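Local coordinates for protein 3-deoxy-D-manno-octulosonate 8-phosphate phosphatase KdsC (Xanthomonas campestris pv. campestris, PDB 4NAV) that probably hydrolyses 3-deoxy-D-manno-octulosonate 8-phosphate to KDO and inorganic phosphate with the help of magnesium, a step in lipopolysaccharide biosynthesis, at residues I14-F25 and A159-Q170; K46-K57 and S74-L84. All coordinates share one frame; numbering follows the deposited sequence.

Contact 1 of 2, residues I14-F25 and A159-Q170; sequences IDRAARVRLACF and AREVCDVVLAAQ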
loop_
_atom_site.group_PDB
_atom_site.type_symbol
_atom_site.label_atom_id
_atom_site.label_comp_id
_atom_site.label_asym_id
_atom_site.label_seq_id
_atom_site.Cartn_x
_atom_site.Cartn_y
_atom_site.Cartn_z
ATOM N N ILE A 14 -6.509 19.220 25.338
ATOM C CA ILE A 14 -7.258 20.203 24.602
ATOM C C ILE A 14 -6.735 21.607 24.915
ATOM O O ILE A 14 -6.551 22.442 24.004
ATOM C CB ILE A 14 -8.758 20.102 24.942
ATOM C CG1 ILE A 14 -9.335 18.795 24.365
ATOM C CG2 ILE A 14 -9.541 21.293 24.403
ATOM C CD1 ILE A 14 -10.687 18.377 24.933
ATOM N N ASP A 15 -6.443 21.841 26.183
ATOM C CA ASP A 15 -5.900 23.124 26.600
ATOM C C ASP A 15 -4.519 23.396 25.991
ATOM O O ASP A 15 -4.212 24.538 25.698
ATOM C CB ASP A 15 -5.804 23.227 28.124
ATOM C CG ASP A 15 -7.154 23.161 28.791
ATOM O OD1 ASP A 15 -8.165 23.583 28.187
ATOM O OD2 ASP A 15 -7.217 22.614 29.909
ATOM N N ARG A 16 -3.697 22.362 25.817
ATOM C CA ARG A 16 -2.387 22.565 25.236
ATOM C C ARG A 16 -2.531 22.795 23.763
ATOM O O ARG A 16 -1.859 23.660 23.206
ATOM C CB ARG A 16 -1.480 21.385 25.475
ATOM C CG ARG A 16 -1.107 21.232 26.928
ATOM C CD ARG A 16 -0.077 20.138 27.115
ATOM N NE ARG A 16 -0.414 19.467 28.351
ATOM C CZ ARG A 16 -0.702 18.177 28.476
ATOM N NH1 ARG A 16 -0.582 17.334 27.444
ATOM N NH2 ARG A 16 -1.069 17.712 29.664
ATOM N N ALA A 17 -3.454 22.062 23.143
ATOM C CA ALA A 17 -3.684 22.186 21.718
ATOM C C ALA A 17 -4.194 23.583 21.364
ATOM O O ALA A 17 -3.883 24.108 20.295
ATOM C CB ALA A 17 -4.670 21.132 21.252
ATOM N N ALA A 18 -4.976 24.166 22.263
ATOM C CA ALA A 18 -5.490 25.531 22.104
ATOM C C ALA A 18 -4.412 26.604 22.054
ATOM O O ALA A 18 -4.662 27.688 21.537
ATOM C CB ALA A 18 -6.483 25.874 23.214
ATOM N N ARG A 19 -3.245 26.346 22.619
ATOM C CA ARG A 19 -2.207 27.370 22.645
ATOM C C ARG A 19 -1.049 27.080 21.695
ATOM O O ARG A 19 -0.030 27.729 21.739
ATOM C CB ARG A 19 -1.740 27.648 24.080
ATOM C CG ARG A 19 -1.061 26.531 24.828
ATOM C CD ARG A 19 -0.750 27.033 26.249
ATOM N NE ARG A 19 -0.647 26.040 27.316
ATOM C CZ ARG A 19 0.239 25.042 27.425
ATOM N NH1 ARG A 19 1.130 24.770 26.469
ATOM N NH2 ARG A 19 0.191 24.271 28.508
ATOM N N VAL A 20 -1.235 26.089 20.835
ATOM C CA VAL A 20 -0.239 25.724 19.868
ATOM C C VAL A 20 -0.106 26.793 18.795
ATOM O O VAL A 20 -1.043 27.083 18.089
ATOM C CB VAL A 20 -0.602 24.387 19.189
ATOM C CG1 VAL A 20 0.221 24.165 17.920
ATOM C CG2 VAL A 20 -0.431 23.249 20.170
ATOM N N ARG A 21 1.107 27.315 18.652
ATOM C CA ARG A 21 1.434 28.315 17.647
ATOM C C ARG A 21 2.413 27.795 16.632
ATOM O O ARG A 21 2.582 28.384 15.551
ATOM C CB ARG A 21 2.037 29.540 18.324
ATOM C CG ARG A 21 1.149 30.113 19.424
ATOM C CD ARG A 21 -0.048 30.931 19.009
ATOM N NE ARG A 21 -0.434 30.865 17.600
ATOM C CZ ARG A 21 -1.658 30.651 17.085
ATOM N NH1 ARG A 21 -2.733 30.359 17.815
ATOM N NH2 ARG A 21 -1.808 30.715 15.768
ATOM N N LEU A 22 3.104 26.724 16.984
ATOM C CA LEU A 22 4.060 26.125 16.057
ATOM C C LEU A 22 3.827 24.633 16.078
ATOM O O LEU A 22 3.811 24.004 17.139
ATOM C CB LEU A 22 5.479 26.483 16.463
ATOM C CG LEU A 22 6.592 25.699 15.758
ATOM C CD1 LEU A 22 6.698 26.129 14.312
ATOM C CD2 LEU A 22 7.916 25.904 16.459
ATOM N N ALA A 23 3.630 24.061 14.892
ATOM C CA ALA A 23 3.384 22.618 14.749
ATOM C C ALA A 23 4.486 22.017 13.902
ATOM O O ALA A 23 4.643 22.390 12.738
ATOM C CB ALA A 23 2.035 22.376 14.102
ATOM N N CYS A 24 5.258 21.096 14.479
ATOM C CA CYS A 24 6.382 20.488 13.767
ATOM C C CYS A 24 6.100 19.043 13.537
ATOM O O CYS A 24 5.549 18.383 14.401
ATOM C CB CYS A 24 7.651 20.602 14.591
ATOM S SG CYS A 24 8.084 22.287 15.031
ATOM N N PHE A 25 6.524 18.519 12.395
ATOM C CA PHE A 25 6.226 17.150 12.014
ATOM C C PHE A 25 7.456 16.448 11.488
ATOM O O PHE A 25 8.082 16.917 10.541
ATOM C CB PHE A 25 5.180 17.145 10.911
ATOM C CG PHE A 25 3.845 17.645 11.343
ATOM C CD1 PHE A 25 2.818 16.763 11.667
ATOM C CD2 PHE A 25 3.620 19.003 11.438
ATOM C CE1 PHE A 25 1.584 17.226 12.062
ATOM C CE2 PHE A 25 2.392 19.477 11.838
ATOM C CZ PHE A 25 1.374 18.594 12.149
ATOM N N ALA A 159 -1.597 12.762 10.639
ATOM C CA ALA A 159 -1.335 14.185 10.759
ATOM C C ALA A 159 -2.620 15.041 10.612
ATOM O O ALA A 159 -2.788 16.028 11.319
ATOM C CB ALA A 159 -0.281 14.614 9.742
ATOM N N ARG A 160 -3.516 14.654 9.719
ATOM C CA ARG A 160 -4.785 15.321 9.629
ATOM C C ARG A 160 -5.498 15.201 10.958
ATOM O O ARG A 160 -6.074 16.179 11.463
ATOM C CB ARG A 160 -5.662 14.708 8.534
ATOM C CG ARG A 160 -7.076 15.289 8.439
ATOM C CD ARG A 160 -7.026 16.811 8.315
ATOM N NE ARG A 160 -8.336 17.360 7.943
ATOM C CZ ARG A 160 -8.867 17.317 6.720
ATOM N NH1 ARG A 160 -8.227 16.717 5.710
ATOM N NH2 ARG A 160 -10.054 17.869 6.513
ATOM N N GLU A 161 -5.444 14.020 11.554
ATOM C CA GLU A 161 -6.111 13.819 12.837
ATOM C C GLU A 161 -5.613 14.819 13.876
ATOM O O GLU A 161 -6.393 15.317 14.692
ATOM C CB GLU A 161 -5.941 12.376 13.319
ATOM C CG GLU A 161 -6.851 12.013 14.482
ATOM C CD GLU A 161 -6.588 10.607 14.990
ATOM O OE1 GLU A 161 -6.328 9.667 14.160
ATOM O OE2 GLU A 161 -6.624 10.432 16.233
ATOM N N VAL A 162 -4.320 15.101 13.843
ATOM C CA VAL A 162 -3.741 16.064 14.737
ATOM C C VAL A 162 -4.238 17.455 14.371
ATOM O O VAL A 162 -4.726 18.189 15.228
ATOM C CB VAL A 162 -2.203 16.013 14.659
ATOM C CG1 VAL A 162 -1.549 17.258 15.261
ATOM C CG2 VAL A 162 -1.706 14.789 15.379
ATOM N N CYS A 163 -4.082 17.830 13.108
ATOM C CA CYS A 163 -4.555 19.120 12.649
ATOM C C CYS A 163 -6.003 19.378 13.093
ATOM O O CYS A 163 -6.312 20.416 13.668
ATOM C CB CYS A 163 -4.421 19.202 11.152
ATOM S SG CYS A 163 -2.686 19.171 10.560
ATOM N N ASP A 164 -6.878 18.402 12.900
ATOM C CA ASP A 164 -8.278 18.583 13.275
ATOM C C ASP A 164 -8.465 18.905 14.763
ATOM O O ASP A 164 -9.217 19.822 15.119
ATOM C CB ASP A 164 -9.063 17.351 12.920
ATOM C CG ASP A 164 -9.156 17.121 11.421
ATOM O OD1 ASP A 164 -8.886 18.058 10.633
ATOM O OD2 ASP A 164 -9.559 16.004 11.028
ATOM N N VAL A 165 -7.693 18.246 15.624
ATOM C CA VAL A 165 -7.756 18.521 17.051
ATOM C C VAL A 165 -7.376 19.965 17.369
ATOM O O VAL A 165 -8.109 20.698 18.063
ATOM C CB VAL A 165 -6.828 17.579 17.824
ATOM C CG1 VAL A 165 -6.546 18.112 19.225
ATOM C CG2 VAL A 165 -7.433 16.174 17.860
ATOM N N VAL A 166 -6.245 20.387 16.797
ATOM C CA VAL A 166 -5.708 21.695 17.076
ATOM C C VAL A 166 -6.677 22.768 16.594
ATOM O O VAL A 166 -7.061 23.677 17.346
ATOM C CB VAL A 166 -4.338 21.850 16.426
ATOM C CG1 VAL A 166 -3.843 23.293 16.533
ATOM C CG2 VAL A 166 -3.346 20.958 17.122
ATOM N N LEU A 167 -7.092 22.636 15.343
ATOM C CA LEU A 167 -8.081 23.534 14.781
ATOM C C LEU A 167 -9.378 23.554 15.633
ATOM O O LEU A 167 -9.874 24.626 15.978
ATOM C CB LEU A 167 -8.376 23.130 13.357
ATOM C CG LEU A 167 -7.185 23.328 12.390
ATOM C CD1 LEU A 167 -7.439 22.664 11.056
ATOM C CD2 LEU A 167 -6.943 24.819 12.182
ATOM N N ALA A 168 -9.858 22.381 16.064
ATOM C CA ALA A 168 -11.068 22.359 16.883
ATOM C C ALA A 168 -10.834 23.095 18.217
ATOM O O ALA A 168 -11.669 23.855 18.664
ATOM C CB ALA A 168 -11.494 20.929 17.154
ATOM N N ALA A 169 -9.670 22.873 18.832
ATOM C CA ALA A 169 -9.371 23.480 20.104
ATOM C C ALA A 169 -9.253 24.978 19.973
ATOM O O ALA A 169 -9.405 25.704 20.960
ATOM C CB ALA A 169 -8.095 22.911 20.711
ATOM N N GLN A 170 -8.930 25.442 18.781
ATOM C CA GLN A 170 -8.759 26.879 18.562
ATOM C C GLN A 170 -9.953 27.520 17.867
ATOM O O GLN A 170 -9.847 28.609 17.358
ATOM C CB GLN A 170 -7.464 27.117 17.785
ATOM C CG GLN A 170 -6.220 26.709 18.569
ATOM C CD GLN A 170 -4.927 27.111 17.875
ATOM O OE1 GLN A 170 -4.922 27.975 17.000
ATOM N NE2 GLN A 170 -3.818 26.554 18.336
#
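A17 and A169 meet methyl to methyl at the apolar centre, their CB atoms 3.9 Å apart, where helix 11-17 lies against the last turn of helix 158-169. Such small side chains let the two backbones come close, with the CA atoms of A18 and A169 separated by 4.8 Å. V165 and V166 line the same patch: CG1 of V165 touches the A17 methyl, and CG1 of V166, anti to its backbone N (chi1 172°), rests near A17 O and the CB of V20. Further along, the F25 ring bridges the wider gap between strand 22-25 and the helix. Its CE1 approaches the CB of A159 at 4.0 Å, and CZ reaches toward V162 and C163. Strand 22-25 is the central strand of the five-stranded parallel sheet of a Rossmann-like HAD fold, and helix 158-169 runs almost antiparallel to it, at 170°. F25 directly precedes D26, a predicted magnesium ligand. V162 packs also on L114 and M116 of the adjoining strand.

At the polar edge, Q170 follows the helix and turns its extended side chain back over the 17-20 turn. One amide nitrogen serves two carbonyls: NE2 donates to A17 O at 3.1 Å, nearly straight at 170°, and to V20 O at 2.8 Å, both acceptors close to the amide plane. Gripped twice, the amide is held in its rotation, and its OE1 is turned to NH1 of R21, which gives it a weak bond of 3.3 Å.

Contact 2 of 2, residues K46-K57 and S74-L84; sequences KAFNVLDGQGLK and SLSAEKRGQDL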
loop_
_atom_site.group_PDB
_atom_site.type_symbol
_atom_site.label_atom_id
_atom_site.label_comp_id
_atom_site.label_asym_id
_atom_site.label_seq_id
_atom_site.Cartn_x
_atom_site.Cartn_y
_atom_site.Cartn_z
ATOM N N LYS A 46 8.855 8.830 -1.464
ATOM C CA LYS A 46 8.025 8.607 -0.274
ATOM C C LYS A 46 6.600 8.901 -0.660
ATOM O O LYS A 46 6.372 9.602 -1.624
ATOM C CB LYS A 46 8.417 9.532 0.884
ATOM C CG LYS A 46 9.873 9.994 0.884
ATOM C CD LYS A 46 10.258 10.746 2.148
ATOM C CE LYS A 46 11.732 10.545 2.462
ATOM N NZ LYS A 46 12.301 11.624 3.331
ATOM N N ALA A 47 5.642 8.381 0.102
ATOM C CA ALA A 47 4.253 8.697 -0.131
ATOM C C ALA A 47 3.693 9.570 0.970
ATOM O O ALA A 47 3.611 9.157 2.137
ATOM C CB ALA A 47 3.439 7.437 -0.244
ATOM N N PHE A 48 3.291 10.775 0.601
ATOM C CA PHE A 48 2.510 11.632 1.491
ATOM C C PHE A 48 1.032 11.430 1.191
ATOM O O PHE A 48 0.691 10.698 0.265
ATOM C CB PHE A 48 2.891 13.096 1.281
ATOM C CG PHE A 48 4.329 13.370 1.538
ATOM C CD1 PHE A 48 4.769 13.667 2.811
ATOM C CD2 PHE A 48 5.257 13.258 0.525
ATOM C CE1 PHE A 48 6.120 13.893 3.060
ATOM C CE2 PHE A 48 6.602 13.466 0.773
ATOM C CZ PHE A 48 7.035 13.792 2.039
ATOM N N ASN A 49 0.171 12.045 1.998
ATOM C CA ASN A 49 -1.253 11.786 1.995
ATOM C C ASN A 49 -2.007 13.095 1.816
ATOM O O ASN A 49 -1.704 14.044 2.521
ATOM C CB ASN A 49 -1.633 11.186 3.336
ATOM C CG ASN A 49 -3.132 10.979 3.472
ATOM O OD1 ASN A 49 -3.887 11.931 3.727
ATOM N ND2 ASN A 49 -3.560 9.716 3.410
ATOM N N VAL A 50 -3.029 13.137 0.963
ATOM C CA VAL A 50 -3.718 14.391 0.709
ATOM C C VAL A 50 -4.551 14.903 1.849
ATOM O O VAL A 50 -4.694 16.104 1.976
ATOM C CB VAL A 50 -4.628 14.372 -0.537
ATOM C CG1 VAL A 50 -3.787 14.089 -1.787
ATOM C CG2 VAL A 50 -5.782 13.375 -0.377
ATOM N N LEU A 51 -5.100 14.009 2.682
ATOM C CA LEU A 51 -5.807 14.462 3.892
ATOM C C LEU A 51 -4.853 15.154 4.835
ATOM O O LEU A 51 -5.167 16.196 5.403
ATOM C CB LEU A 51 -6.468 13.323 4.635
ATOM C CG LEU A 51 -7.501 12.504 3.850
ATOM C CD1 LEU A 51 -8.104 11.389 4.737
ATOM C CD2 LEU A 51 -8.604 13.364 3.232
ATOM N N ASP A 52 -3.665 14.601 4.963
ATOM C CA ASP A 52 -2.630 15.262 5.741
ATOM C C ASP A 52 -2.327 16.642 5.148
ATOM O O ASP A 52 -2.280 17.641 5.863
ATOM C CB ASP A 52 -1.382 14.368 5.866
ATOM C CG ASP A 52 -1.612 13.121 6.750
ATOM O OD1 ASP A 52 -2.540 13.100 7.584
ATOM O OD2 ASP A 52 -0.839 12.139 6.629
ATOM N N GLY A 53 -2.174 16.720 3.832
ATOM C CA GLY A 53 -1.926 18.008 3.146
ATOM C C GLY A 53 -2.994 19.052 3.389
ATOM O O GLY A 53 -2.694 20.202 3.720
ATOM N N GLN A 54 -4.249 18.645 3.226
ATOM C CA GLN A 54 -5.338 19.528 3.521
ATOM C C GLN A 54 -5.246 19.993 4.991
ATOM O O GLN A 54 -5.399 21.176 5.263
ATOM C CB GLN A 54 -6.679 18.851 3.243
ATOM C CG GLN A 54 -7.887 19.778 3.310
ATOM C CD GLN A 54 -7.732 20.979 2.379
ATOM O OE1 GLN A 54 -7.626 20.827 1.171
ATOM N NE2 GLN A 54 -7.760 22.175 2.941
ATOM N N GLY A 55 -4.957 19.086 5.921
ATOM C CA GLY A 55 -4.827 19.494 7.324
ATOM C C GLY A 55 -3.725 20.526 7.578
ATOM O O GLY A 55 -3.896 21.478 8.328
ATOM N N LEU A 56 -2.589 20.360 6.909
ATOM C CA LEU A 56 -1.462 21.224 7.160
ATOM C C LEU A 56 -1.682 22.651 6.673
ATOM O O LEU A 56 -1.333 23.604 7.349
ATOM C CB LEU A 56 -0.209 20.602 6.553
ATOM C CG LEU A 56 0.191 19.290 7.254
ATOM C CD1 LEU A 56 1.266 18.600 6.447
ATOM C CD2 LEU A 56 0.671 19.512 8.669
ATOM N N LYS A 57 -2.244 22.785 5.479
ATOM C CA LYS A 57 -2.646 24.067 4.941
ATOM C C LYS A 57 -3.597 24.793 5.904
ATOM O O LYS A 57 -3.501 26.000 6.088
ATOM C CB LYS A 57 -3.340 23.874 3.599
ATOM C CG LYS A 57 -2.387 23.684 2.450
ATOM C CD LYS A 57 -3.143 23.418 1.160
ATOM C CE LYS A 57 -2.171 23.264 -0.003
ATOM N NZ LYS A 57 -2.789 22.809 -1.282
ATOM N N SER A 74 16.701 15.119 2.047
ATOM C CA SER A 74 15.894 14.765 0.852
ATOM C C SER A 74 15.221 15.961 0.164
ATOM O O SER A 74 14.561 16.759 0.813
ATOM C CB SER A 74 14.837 13.700 1.200
ATOM O OG SER A 74 13.716 14.265 1.839
ATOM N N LEU A 75 15.385 16.076 -1.156
ATOM C CA LEU A 75 14.671 17.106 -1.918
ATOM C C LEU A 75 13.142 16.859 -1.887
ATOM O O LEU A 75 12.366 17.812 -2.061
ATOM C CB LEU A 75 15.193 17.190 -3.369
ATOM N N SER A 76 12.731 15.595 -1.675
ATOM C CA SER A 76 11.306 15.205 -1.593
ATOM C C SER A 76 10.566 16.066 -0.607
ATOM O O SER A 76 9.535 16.654 -0.917
ATOM C CB SER A 76 11.135 13.774 -1.076
ATOM O OG SER A 76 11.603 12.811 -1.985
ATOM N N ALA A 77 11.112 16.089 0.601
ATOM C CA ALA A 77 10.515 16.765 1.721
ATOM C C ALA A 77 10.439 18.268 1.482
ATOM O O ALA A 77 9.418 18.903 1.804
ATOM C CB ALA A 77 11.309 16.464 2.981
ATOM N N GLU A 78 11.513 18.824 0.918
ATOM C CA GLU A 78 11.531 20.233 0.526
ATOM C C GLU A 78 10.410 20.488 -0.493
ATOM O O GLU A 78 9.590 21.384 -0.294
ATOM C CB GLU A 78 12.909 20.708 -0.034
ATOM C CG GLU A 78 14.058 20.744 0.973
ATOM N N LYS A 79 10.370 19.702 -1.571
ATOM C CA LYS A 79 9.343 19.880 -2.608
ATOM C C LYS A 79 7.919 19.799 -2.020
ATOM O O LYS A 79 7.033 20.582 -2.405
ATOM C CB LYS A 79 9.563 18.901 -3.770
ATOM C CG LYS A 79 10.754 19.270 -4.662
ATOM N N ARG A 80 7.723 18.904 -1.049
ATOM C CA ARG A 80 6.452 18.753 -0.374
ATOM C C ARG A 80 6.075 19.993 0.434
ATOM O O ARG A 80 4.915 20.428 0.425
ATOM C CB ARG A 80 6.484 17.525 0.543
ATOM C CG ARG A 80 5.177 17.182 1.250
ATOM C CD ARG A 80 4.010 17.021 0.289
ATOM N NE ARG A 80 2.754 16.738 1.005
ATOM C CZ ARG A 80 1.548 16.655 0.435
ATOM N NH1 ARG A 80 1.396 16.845 -0.875
ATOM N NH2 ARG A 80 0.493 16.366 1.185
ATOM N N GLY A 81 7.043 20.524 1.173
ATOM C CA GLY A 81 6.840 21.757 1.915
ATOM C C GLY A 81 6.454 22.914 1.009
ATOM O O GLY A 81 5.572 23.709 1.364
ATOM N N GLN A 82 7.107 23.026 -0.152
ATOM C CA GLN A 82 6.788 24.100 -1.099
ATOM C C GLN A 82 5.350 23.949 -1.578
ATOM O O GLN A 82 4.596 24.907 -1.526
ATOM C CB GLN A 82 7.772 24.192 -2.264
ATOM N N ASP A 83 4.943 22.743 -1.959
ATOM C CA ASP A 83 3.583 22.522 -2.467
ATOM C C ASP A 83 2.495 22.937 -1.489
ATOM O O ASP A 83 1.399 23.293 -1.903
ATOM C CB ASP A 83 3.376 21.054 -2.848
ATOM C CG ASP A 83 4.322 20.596 -3.937
ATOM O OD1 ASP A 83 5.033 21.460 -4.483
ATOM O OD2 ASP A 83 4.372 19.375 -4.229
ATOM N N LEU A 84 2.776 22.854 -0.193
ATOM C CA LEU A 84 1.786 23.190 0.827
ATOM C C LEU A 84 2.031 24.560 1.485
ATOM O O LEU A 84 1.191 25.014 2.284
ATOM C CB LEU A 84 1.737 22.093 1.918
ATOM C CG LEU A 84 1.447 20.666 1.435
ATOM C CD1 LEU A 84 1.710 19.655 2.541
ATOM C CD2 LEU A 84 0.024 20.533 0.912
#
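L84 and R80, one helical turn apart on helix 75-84, meet F48 and the first turns of helix 50-61. R80 lies along the F48 ring: its CG sits 3.7 Å from the ring centroid, 3° off the normal, a CH-pi contact over the face. With CG anti to the backbone N (chi1 -176°) and a bend at chi2, the chain then runs on past CB of F48, which lies over one face of the guanidinium. CD1 of L84, from the same helix, lies over the opposite face, both carbons offset toward the rim. NH2 comes within 3.5 Å of G53 CA, where the helix has no side chain, while NH1 bonds to Y38 of the second subunit, whose ring also meets F48 edge-to-face. L84 spreads its methyls over helix 50-61: CD1 touches CD1 of L56 at 4.1 Å, and CD2 meets CE of K57 at 3.6 Å. At the far end K46 NZ makes a weak bond to S74 OG, but its stronger partner is D28, the predicted substrate-binding aspartate. The hairpin strand 44-49, continued by a strand of the second subunit, thus packs on helix 75-84, which flanks the Rossmann-like sheet, beside the predicted active site, as in tetrameric KdsC phosphatases.

How the contacts relate
The centres of the two contacts lie about 18 Å apart, on opposite sides of the chain's centre, yet they adjoin through helices 50-61 and 158-169. There D52 OD1 probably accepts from R160 N at 2.8 Å, and L51 O from R160 NH1. Along the chain, contact 2 falls wholly between the two segments of contact 1. Contact 1 packs helix 158-169 against the central strand 22-25 and the helix that leads into it, while contact 2 brings strand 44-49 and helix 50-61 together against helix 75-84. Both touch the second subunit; D26, a predicted magnesium ligand, lies near F25, and D28, predicted to bind substrate, near K46.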